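Local coordinates for MAR1 Ribonuclease (Caenorhabditis elegans, PDB 2B34), which is probably a hydrolase of the isochorismatase family, perhaps a ribonuclease, though its natural substrate and exact reaction remain uncertain, at residues A[143-146]-A[147-151]; A[90-93]-A[94-97]; A[21-24]-A[25-28]. All blocks are in the same frame, centred on the assembly; numbering follows the deposited sequence.

Contact 1 (A[143-146]-A[147-151]); sequences DRHF and AFKQM
Gln-150 folds back on Phe-146 one helical turn earlier and grips its carbonyl oxygen twice. The backbone N of Gln-150 lies 2.9 Å from Phe-146 O in the usual helical bond, and the side-chain NE2 reaches Phe-146 O at 3.1 Å. The two donors come from opposite faces of the carbonyl plane, NE2 standing 67° out of it while the oxygen lies close to Gln-150's own amide plane. A water accepts a weak bond from that NE2 and donates to Asp-143 O.

On another side of the helix, CG and NE of Arg-144 pass obliquely by CE2 and CZ of Phe-148, NE approaching CE2 of Phe-148 to 3.7 Å, with guanidinium and ring planes 64° apart. With CG opposite the backbone N (chi1 -173°) and the chain extended to NE, the arginine runs past the ring; its NE bonds to Val-136 O and its NH2 to Val-133 O, both on strand 128-137. Lys-149 lies alongside Phe-146, its CD 3.6 Å from CD1 of the ring, before bending to a salt bridge with Glu-152 of the second subunit, where Gln-150 OE1 bonds to Thr-159 OG1.

Helix 141-154 thus packs on strand 128-137 of its beta-alpha-beta unit through Arg-144 and Phe-148, and on a neighbouring subunit through Lys-149 and Gln-150. Long chains suit both tasks: methylenes pack against aromatic rings, while polar ends find carbonyl, hydroxyl or carboxylate partners.

Contact 2 (A[90-93]-A[94-97]); sequences CIPP and TEDT
Thr-94 binds Ile-91 O with both of its donors. The hydroxyl OG1 gives its proton to Ile-91 O at 2.7 Å, in the carbonyl plane and on a lone pair, while the backbone N of Thr-94 donates to Ile-91 O at 2.8 Å from a position tilted 33° out of that plane. A chi1 of 63° sets OG1 between the backbone N and the carbonyl carbon, which brings hydroxyl and amide to the same acceptor. One residue on, Glu-95 N meets Pro-92 O at 3.1 Å, well above the carbonyl plane.

Two successive bonds spanning three residues make a tight turn that leads directly into helix 95-98, on the chain between strands 81-84 and 103-109 of the parallel sheet. Prolines suit this place: their rings hold phi near the helical value, and neither Pro-92 nor Pro-93 has an N-H that would need an acceptor in a turn leading to a helix.

Water takes up some of the remaining polar atoms. One molecule donates to Glu-95 OE2 at 2.6 Å and, weakly, to Cys-90 O; another donates to Pro-93 O and bonds with Thr-97 OG1.

Farther out, packing takes over. The methyl CG2 of Thr-94 meets CG1 of Ile-91 at 4.0 Å, the two side chains crossing at about a right angle. Glu-95 lays its extended chain past Pro-92, its CD lying 3.7 Å from Pro-92 CA. On the sheet, Ile-91, Pro-93 and Thr-94 touch Phe-82 of strand 81-84, and Thr-94 also rests on Ile-55 of strand 54-59.

Contact 3 (A[21-24]-A[25-28]); sequences DLQE and KFAS
Two backbone hydrogen bonds draw the chain into a short 3-10 turn: Phe-26 N donates to Gln-23 O at 3.2 Å, and Ala-27 N to Glu-24 O at 3.1 Å. Both amides sit well above the plane of the carbonyl they reach. Just before, an inverse gamma turn is built around Leu-22.

Two carbonyl oxygens lie near the Phe-26 ring. Gln-23 O lies at its edge, in the ring plane and 3.7 Å from CD2 of Phe-26, while Asp-21 O is 3.6 Å from CE2 of the ring. CB of Gln-23 also packs against CD2 of Phe-26, at 4.0 Å. A chi1 of -78° turns the ring back along the preceding residues, beside Gln-23, and it extends to Ile-109 and Leu-64. Trimming the ring to an alanine would probably open a gap beside Leu-64 and Ile-109 and leave the two carbonyls without their aromatic neighbour.

Charged ends look elsewhere. Asp-21 forms a salt bridge with Lys-84 and a hydrogen bond with Thr-57, and Lys-25 NZ reaches Gly-63 O, so the segment after strand 15-20 is tied to neighbouring parts of the fold.

Phenylalanine suits its place because the weakly positive hydrogens at its edge probably meet Gln-23 O favourably, while its carbon surface packs against apolar neighbours.

Contacts 3, 2 and 1 follow one another in that order along the chain, all within the isochorismatase domain, and none touches another. Contacts 2 and 3 approach most closely, about 8 Å between nearest atoms; the centres of contacts 1 and 2 lie 25 Å apart. What they share is the six-stranded parallel sheet: residues 21-28 leave its strand 15-20, residues 90-97 lie between strands 81-84 and 103-109, and residues 143-151 belong to the helix joining strands 128-137 and 157-159. Only contact 1 meets another subunit, so it is the one that takes part in a subunit interface of the four-chain assembly, whereas the other two shape connections within one chain.

Contact 1 (A[143-146]-A[147-151])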
ATOM      1  N   ASP A 143      11.516   1.579  10.858  1.00 14.33           N
ATOM      2  CA  ASP A 143      12.540   1.292   9.848  1.00 14.43           C
ATOM      3  C   ASP A 143      12.187   0.063   9.006  1.00 14.30           C
ATOM      4  O   ASP A 143      12.276   0.105   7.780  1.00 14.50           O
ATOM      5  CB  ASP A 143      13.915   1.113  10.511  1.00 14.28           C
ATOM      6  CG  ASP A 143      14.589   2.441  10.831  1.00 14.83           C
ATOM      7  OD1 ASP A 143      14.226   3.465  10.213  1.00 15.56           O
ATOM      8  OD2 ASP A 143      15.484   2.464  11.701  1.00 14.00           O
ATOM      9  N   ARG A 144      11.786  -1.014   9.682  1.00 14.36           N
ATOM     10  CA  ARG A 144      11.374  -2.268   9.044  1.00 14.19           C
ATOM     11  C   ARG A 144      10.127  -2.074   8.172  1.00 14.53           C
ATOM     12  O   ARG A 144      10.084  -2.534   7.026  1.00 14.44           O
ATOM     13  CB  ARG A 144      11.093  -3.328  10.118  1.00 14.20           C
ATOM     14  CG  ARG A 144      10.803  -4.735   9.582  1.00 13.98           C
ATOM     15  CD  ARG A 144      10.258  -5.644  10.678  1.00 13.83           C
ATOM     16  NE  ARG A 144      10.000  -7.000  10.189  1.00 13.18           N
ATOM     17  CZ  ARG A 144       9.226  -7.893  10.800  1.00 12.54           C
ATOM     18  NH1 ARG A 144       8.598  -7.582  11.929  1.00 12.53           N
ATOM     19  NH2 ARG A 144       9.062  -9.098  10.266  1.00 11.84           N
ATOM     20  N   HIS A 145       9.123  -1.399   8.732  1.00 14.53           N
ATOM     21  CA  HIS A 145       7.855  -1.146   8.047  1.00 14.73           C
ATOM     22  C   HIS A 145       8.081  -0.464   6.703  1.00 14.40           C
ATOM     23  O   HIS A 145       7.589  -0.922   5.671  1.00 14.20           O
ATOM     24  CB  HIS A 145       6.938  -0.287   8.928  1.00 14.83           C
ATOM     25  CG  HIS A 145       5.537  -0.160   8.409  1.00 16.43           C
ATOM     26  ND1 HIS A 145       5.117   0.915   7.652  1.00 18.78           N
ATOM     27  CD2 HIS A 145       4.456  -0.962   8.550  1.00 16.81           C
ATOM     28  CE1 HIS A 145       3.841   0.763   7.342  1.00 18.33           C
ATOM     29  NE2 HIS A 145       3.415  -0.369   7.875  1.00 18.67           N
ATOM     30  N   PHE A 146       8.842   0.624   6.719  1.00 13.99           N
ATOM     31  CA  PHE A 146       9.075   1.385   5.505  1.00 13.87           C
ATOM     32  C   PHE A 146      10.149   0.786   4.613  1.00 13.76           C
ATOM     33  O   PHE A 146      10.190   1.087   3.427  1.00 13.64           O
ATOM     34  CB  PHE A 146       9.331   2.861   5.828  1.00 13.96           C
ATOM     35  CG  PHE A 146       8.083   3.598   6.218  1.00 14.09           C
ATOM     36  CD1 PHE A 146       7.260   4.157   5.241  1.00 13.81           C
ATOM     37  CD2 PHE A 146       7.702   3.692   7.555  1.00 13.87           C
ATOM     38  CE1 PHE A 146       6.082   4.816   5.590  1.00 13.37           C
ATOM     39  CE2 PHE A 146       6.528   4.353   7.916  1.00 14.01           C
ATOM     40  CZ  PHE A 146       5.719   4.919   6.930  1.00 13.84           C
ATOM     41  N   ALA A 147      11.001  -0.072   5.180  1.00 13.85           N
ATOM     42  CA  ALA A 147      11.940  -0.855   4.378  1.00 14.12           C
ATOM     43  C   ALA A 147      11.160  -1.653   3.348  1.00 14.26           C
ATOM     44  O   ALA A 147      11.483  -1.617   2.165  1.00 14.14           O
ATOM     45  CB  ALA A 147      12.762  -1.783   5.246  1.00 13.64           C
ATOM     46  N   PHE A 148      10.115  -2.342   3.807  1.00 14.75           N
ATOM     47  CA  PHE A 148       9.272  -3.164   2.938  1.00 15.48           C
ATOM     48  C   PHE A 148       8.583  -2.311   1.869  1.00 16.17           C
ATOM     49  O   PHE A 148       8.484  -2.718   0.714  1.00 16.29           O
ATOM     50  CB  PHE A 148       8.229  -3.936   3.758  1.00 15.23           C
ATOM     51  CG  PHE A 148       8.814  -4.966   4.708  1.00 15.07           C
ATOM     52  CD1 PHE A 148       9.941  -5.711   4.361  1.00 14.91           C
ATOM     53  CD2 PHE A 148       8.205  -5.211   5.939  1.00 14.85           C
ATOM     54  CE1 PHE A 148      10.468  -6.669   5.237  1.00 14.68           C
ATOM     55  CE2 PHE A 148       8.721  -6.170   6.823  1.00 14.09           C
ATOM     56  CZ  PHE A 148       9.856  -6.902   6.467  1.00 14.15           C
ATOM     57  N   LYS A 149       8.119  -1.130   2.271  1.00 17.01           N
ATOM     58  CA  LYS A 149       7.496  -0.170   1.359  1.00 18.28           C
ATOM     59  C   LYS A 149       8.450   0.271   0.247  1.00 18.73           C
ATOM     60  O   LYS A 149       8.075   0.273  -0.923  1.00 18.97           O
ATOM     61  CB  LYS A 149       6.983   1.055   2.122  1.00 18.32           C
ATOM     62  CG  LYS A 149       5.937   0.743   3.191  1.00 19.79           C
ATOM     63  CD  LYS A 149       5.054   1.955   3.490  1.00 22.43           C
ATOM     64  CE  LYS A 149       3.746   1.933   2.682  1.00 24.52           C
ATOM     65  NZ  LYS A 149       3.938   1.953   1.189  1.00 24.25           N
ATOM     66  N   GLN A 150       9.678   0.632   0.620  1.00 19.33           N
ATOM     67  CA  GLN A 150      10.702   1.041  -0.347  1.00 20.19           C
ATOM     68  C   GLN A 150      11.080  -0.108  -1.272  1.00 20.62           C
ATOM     69  O   GLN A 150      11.296   0.095  -2.468  1.00 20.44           O
ATOM     70  CB  GLN A 150      11.955   1.558   0.361  1.00 20.29           C
ATOM     71  CG  GLN A 150      11.726   2.790   1.212  1.00 21.01           C
ATOM     72  CD  GLN A 150      12.897   3.105   2.123  1.00 21.63           C
ATOM     73  OE1 GLN A 150      13.899   3.666   1.686  1.00 22.48           O
ATOM     74  NE2 GLN A 150      12.765   2.762   3.400  1.00 21.22           N
ATOM     75  N   MET A 151      11.167  -1.312  -0.709  1.00 21.14           N
ATOM     76  CA  MET A 151      11.476  -2.505  -1.489  1.00 21.95           C
ATOM     77  C   MET A 151      10.422  -2.754  -2.564  1.00 21.56           C
ATOM     78  O   MET A 151      10.763  -2.983  -3.722  1.00 21.43           O
ATOM     79  CB  MET A 151      11.618  -3.731  -0.584  1.00 21.72           C
ATOM     80  CG  MET A 151      12.862  -3.728   0.284  1.00 22.39           C
ATOM     81  SD  MET A 151      12.755  -4.991   1.566  1.00 24.09           S
ATOM     82  CE  MET A 151      13.872  -4.345   2.788  1.00 22.40           C
TER
HETATM   83  O   HOH W   1      13.177   2.421   6.220  1.00 14.26           O

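Contact 2 (A[90-93]-A[94-97])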
ATOM      1  N   CYS A  90      25.831  -7.441  -2.688  1.00 22.13           N
ATOM      2  CA  CYS A  90      26.316  -7.516  -4.060  1.00 22.50           C
ATOM      3  C   CYS A  90      27.765  -7.055  -4.147  1.00 22.85           C
ATOM      4  O   CYS A  90      28.066  -5.916  -4.516  1.00 22.79           O
ATOM      5  CB  CYS A  90      25.395  -6.752  -5.010  1.00 22.34           C
ATOM      6  SG  CYS A  90      23.793  -7.565  -5.197  1.00 23.19           S
ATOM      7  N   ILE A  91      28.651  -7.969  -3.767  1.00 23.26           N
ATOM      8  CA  ILE A  91      30.092  -7.768  -3.819  1.00 23.72           C
ATOM      9  C   ILE A  91      30.664  -8.694  -4.901  1.00 24.11           C
ATOM     10  O   ILE A  91      30.015  -9.679  -5.262  1.00 24.09           O
ATOM     11  CB  ILE A  91      30.748  -8.034  -2.433  1.00 23.70           C
ATOM     12  CG1 ILE A  91      30.302  -9.392  -1.864  1.00 23.71           C
ATOM     13  CG2 ILE A  91      30.425  -6.887  -1.470  1.00 23.70           C
ATOM     14  CD1 ILE A  91      30.983  -9.793  -0.565  1.00 23.64           C
ATOM     15  N   PRO A  92      31.865  -8.375  -5.436  1.00 24.61           N
ATOM     16  CA  PRO A  92      32.479  -9.200  -6.494  1.00 24.88           C
ATOM     17  C   PRO A  92      32.339 -10.736  -6.359  1.00 25.17           C
ATOM     18  O   PRO A  92      31.965 -11.378  -7.341  1.00 25.20           O
ATOM     19  CB  PRO A  92      33.941  -8.747  -6.481  1.00 24.98           C
ATOM     20  CG  PRO A  92      33.845  -7.304  -6.116  1.00 24.84           C
ATOM     21  CD  PRO A  92      32.709  -7.205  -5.115  1.00 24.48           C
ATOM     22  N   PRO A  93      32.626 -11.320  -5.170  1.00 25.54           N
ATOM     23  CA  PRO A  93      32.467 -12.773  -4.988  1.00 25.89           C
ATOM     24  C   PRO A  93      31.069 -13.354  -5.256  1.00 26.22           C
ATOM     25  O   PRO A  93      30.938 -14.569  -5.418  1.00 26.04           O
ATOM     26  CB  PRO A  93      32.822 -12.974  -3.512  1.00 25.83           C
ATOM     27  CG  PRO A  93      33.714 -11.847  -3.184  1.00 25.76           C
ATOM     28  CD  PRO A  93      33.145 -10.693  -3.939  1.00 25.56           C
ATOM     29  N   THR A  94      30.038 -12.510  -5.287  1.00 26.71           N
ATOM     30  CA  THR A  94      28.667 -12.991  -5.509  1.00 27.15           C
ATOM     31  C   THR A  94      28.234 -12.901  -6.972  1.00 27.71           C
ATOM     32  O   THR A  94      27.152 -13.368  -7.333  1.00 27.68           O
ATOM     33  CB  THR A  94      27.626 -12.243  -4.625  1.00 27.05           C
ATOM     34  OG1 THR A  94      27.595 -10.855  -4.977  1.00 26.54           O
ATOM     35  CG2 THR A  94      27.954 -12.393  -3.144  1.00 26.84           C
ATOM     36  N   GLU A  95      29.077 -12.303  -7.809  1.00 28.65           N
ATOM     37  CA  GLU A  95      28.727 -12.040  -9.209  1.00 29.64           C
ATOM     38  C   GLU A  95      28.452 -13.308 -10.030  1.00 29.77           C
ATOM     39  O   GLU A  95      27.434 -13.385 -10.720  1.00 29.86           O
ATOM     40  CB  GLU A  95      29.778 -11.135  -9.873  1.00 29.79           C
ATOM     41  CG  GLU A  95      29.781  -9.705  -9.299  1.00 30.35           C
ATOM     42  CD  GLU A  95      30.882  -8.810  -9.856  1.00 30.87           C
ATOM     43  OE1 GLU A  95      31.705  -9.280 -10.676  1.00 33.17           O
ATOM     44  OE2 GLU A  95      30.924  -7.622  -9.465  1.00 32.62           O
ATOM     45  N   ASP A  96      29.336 -14.300  -9.928  1.00 30.14           N
ATOM     46  CA  ASP A  96      29.184 -15.566 -10.657  1.00 30.51           C
ATOM     47  C   ASP A  96      27.905 -16.329 -10.290  1.00 30.58           C
ATOM     48  O   ASP A  96      27.274 -16.938 -11.157  1.00 30.57           O
ATOM     49  CB  ASP A  96      30.412 -16.464 -10.463  1.00 30.62           C
ATOM     50  CG  ASP A  96      31.578 -16.078 -11.367  1.00 31.32           C
ATOM     51  OD1 ASP A  96      31.406 -15.223 -12.264  1.00 32.18           O
ATOM     52  OD2 ASP A  96      32.676 -16.640 -11.179  1.00 32.24           O
ATOM     53  N   THR A  97      27.536 -16.294  -9.009  1.00 30.59           N
ATOM     54  CA  THR A  97      26.269 -16.867  -8.537  1.00 30.63           C
ATOM     55  C   THR A  97      25.080 -16.162  -9.193  1.00 30.60           C
ATOM     56  O   THR A  97      24.146 -16.814  -9.666  1.00 30.54           O
ATOM     57  CB  THR A  97      26.142 -16.767  -6.990  1.00 30.73           C
ATOM     58  OG1 THR A  97      27.235 -17.452  -6.371  1.00 30.93           O
ATOM     59  CG2 THR A  97      24.828 -17.380  -6.495  1.00 30.71           C
TER
HETATM   60  O   HOH W   2      29.610  -6.640  -7.407  1.00 33.06           O
HETATM   61  O   HOH W   3      29.548 -16.227  -6.814  1.00 30.12           O

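Contact 3 (A[21-24]-A[25-28])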
ATOM      1  N   ASP A  21      23.843 -11.017   6.926  1.00 18.23           N
ATOM      2  CA  ASP A  21      24.294 -10.378   8.151  1.00 18.02           C
ATOM      3  C   ASP A  21      23.527 -10.791   9.413  1.00 18.10           C
ATOM      4  O   ASP A  21      23.410 -10.013  10.358  1.00 18.11           O
ATOM      5  CB  ASP A  21      24.319  -8.848   7.956  1.00 17.62           C
ATOM      6  CG  ASP A  21      25.218  -8.420   6.790  1.00 17.32           C
ATOM      7  OD1 ASP A  21      25.915  -9.283   6.211  1.00 17.15           O
ATOM      8  OD2 ASP A  21      25.228  -7.220   6.440  1.00 16.79           O
ATOM      9  N   LEU A  22      23.031 -12.026   9.430  1.00 17.97           N
ATOM     10  CA  LEU A  22      22.361 -12.562  10.611  1.00 18.20           C
ATOM     11  C   LEU A  22      23.382 -13.062  11.632  1.00 18.43           C
ATOM     12  O   LEU A  22      23.583 -14.268  11.810  1.00 18.38           O
ATOM     13  CB  LEU A  22      21.350 -13.648  10.223  1.00 17.75           C
ATOM     14  CG  LEU A  22      20.015 -13.115   9.688  1.00 17.41           C
ATOM     15  CD1 LEU A  22      19.188 -14.231   9.068  1.00 17.53           C
ATOM     16  CD2 LEU A  22      19.222 -12.402  10.772  1.00 17.11           C
ATOM     17  N   GLN A  23      24.019 -12.107  12.303  1.00 18.76           N
ATOM     18  CA  GLN A  23      25.160 -12.384  13.163  1.00 19.24           C
ATOM     19  C   GLN A  23      24.865 -12.199  14.643  1.00 19.94           C
ATOM     20  O   GLN A  23      23.897 -11.546  15.029  1.00 19.55           O
ATOM     21  CB  GLN A  23      26.352 -11.514  12.769  1.00 19.23           C
ATOM     22  CG  GLN A  23      26.845 -11.748  11.356  1.00 18.14           C
ATOM     23  CD  GLN A  23      27.479 -10.513  10.775  1.00 16.58           C
ATOM     24  OE1 GLN A  23      28.593 -10.134  11.138  1.00 17.79           O
ATOM     25  NE2 GLN A  23      26.772  -9.871   9.869  1.00 15.62           N
ATOM     26  N   GLU A  24      25.753 -12.774  15.449  1.00 20.97           N
ATOM     27  CA  GLU A  24      25.604 -12.892  16.893  1.00 21.83           C
ATOM     28  C   GLU A  24      25.345 -11.586  17.647  1.00 22.04           C
ATOM     29  O   GLU A  24      24.417 -11.517  18.448  1.00 22.20           O
ATOM     30  CB  GLU A  24      26.815 -13.637  17.464  1.00 22.09           C
ATOM     31  CG  GLU A  24      26.832 -15.124  17.084  1.00 23.44           C
ATOM     32  CD  GLU A  24      28.197 -15.784  17.234  1.00 25.52           C
ATOM     33  OE1 GLU A  24      29.235 -15.090  17.117  1.00 27.43           O
ATOM     34  OE2 GLU A  24      28.228 -17.013  17.449  1.00 25.26           O
ATOM     35  N   LYS A  25      26.139 -10.556  17.370  1.00 22.43           N
ATOM     36  CA  LYS A  25      26.049  -9.280  18.094  1.00 23.01           C
ATOM     37  C   LYS A  25      24.774  -8.469  17.828  1.00 22.88           C
ATOM     38  O   LYS A  25      24.544  -7.447  18.470  1.00 22.83           O
ATOM     39  CB  LYS A  25      27.282  -8.417  17.810  1.00 23.22           C
ATOM     40  CG  LYS A  25      28.536  -8.819  18.580  1.00 25.02           C
ATOM     41  CD  LYS A  25      28.501  -8.284  20.010  1.00 27.71           C
ATOM     42  CE  LYS A  25      29.871  -7.771  20.458  1.00 29.34           C
ATOM     43  NZ  LYS A  25      30.197  -6.438  19.855  1.00 30.29           N
ATOM     44  N   PHE A  26      23.956  -8.926  16.886  1.00 22.90           N
ATOM     45  CA  PHE A  26      22.687  -8.272  16.573  1.00 22.83           C
ATOM     46  C   PHE A  26      21.539  -8.785  17.433  1.00 22.48           C
ATOM     47  O   PHE A  26      20.463  -8.185  17.447  1.00 22.49           O
ATOM     48  CB  PHE A  26      22.311  -8.521  15.119  1.00 23.15           C
ATOM     49  CG  PHE A  26      23.053  -7.675  14.135  1.00 24.05           C
ATOM     50  CD1 PHE A  26      22.683  -6.351  13.918  1.00 24.78           C
ATOM     51  CD2 PHE A  26      24.094  -8.218  13.384  1.00 24.80           C
ATOM     52  CE1 PHE A  26      23.356  -5.571  12.987  1.00 25.19           C
ATOM     53  CE2 PHE A  26      24.769  -7.447  12.448  1.00 24.98           C
ATOM     54  CZ  PHE A  26      24.401  -6.121  12.250  1.00 24.91           C
ATOM     55  N   ALA A  27      21.769  -9.899  18.130  1.00 22.13           N
ATOM     56  CA  ALA A  27      20.702 -10.630  18.832  1.00 21.93           C
ATOM     57  C   ALA A  27      19.792  -9.772  19.704  1.00 21.70           C
ATOM     58  O   ALA A  27      18.582  -9.983  19.734  1.00 21.43           O
ATOM     59  CB  ALA A  27      21.277 -11.791  19.648  1.00 21.82           C
ATOM     60  N   SER A  28      20.375  -8.809  20.406  1.00 21.67           N
ATOM     61  CA  SER A  28      19.621  -8.016  21.365  1.00 21.91           C
ATOM     62  C   SER A  28      19.169  -6.667  20.794  1.00 21.76           C
ATOM     63  O   SER A  28      18.510  -5.892  21.481  1.00 21.89           O
ATOM     64  CB  SER A  28      20.427  -7.839  22.657  1.00 21.88           C
ATOM     65  OG  SER A  28      21.355  -6.780  22.543  1.00 23.40           O
TER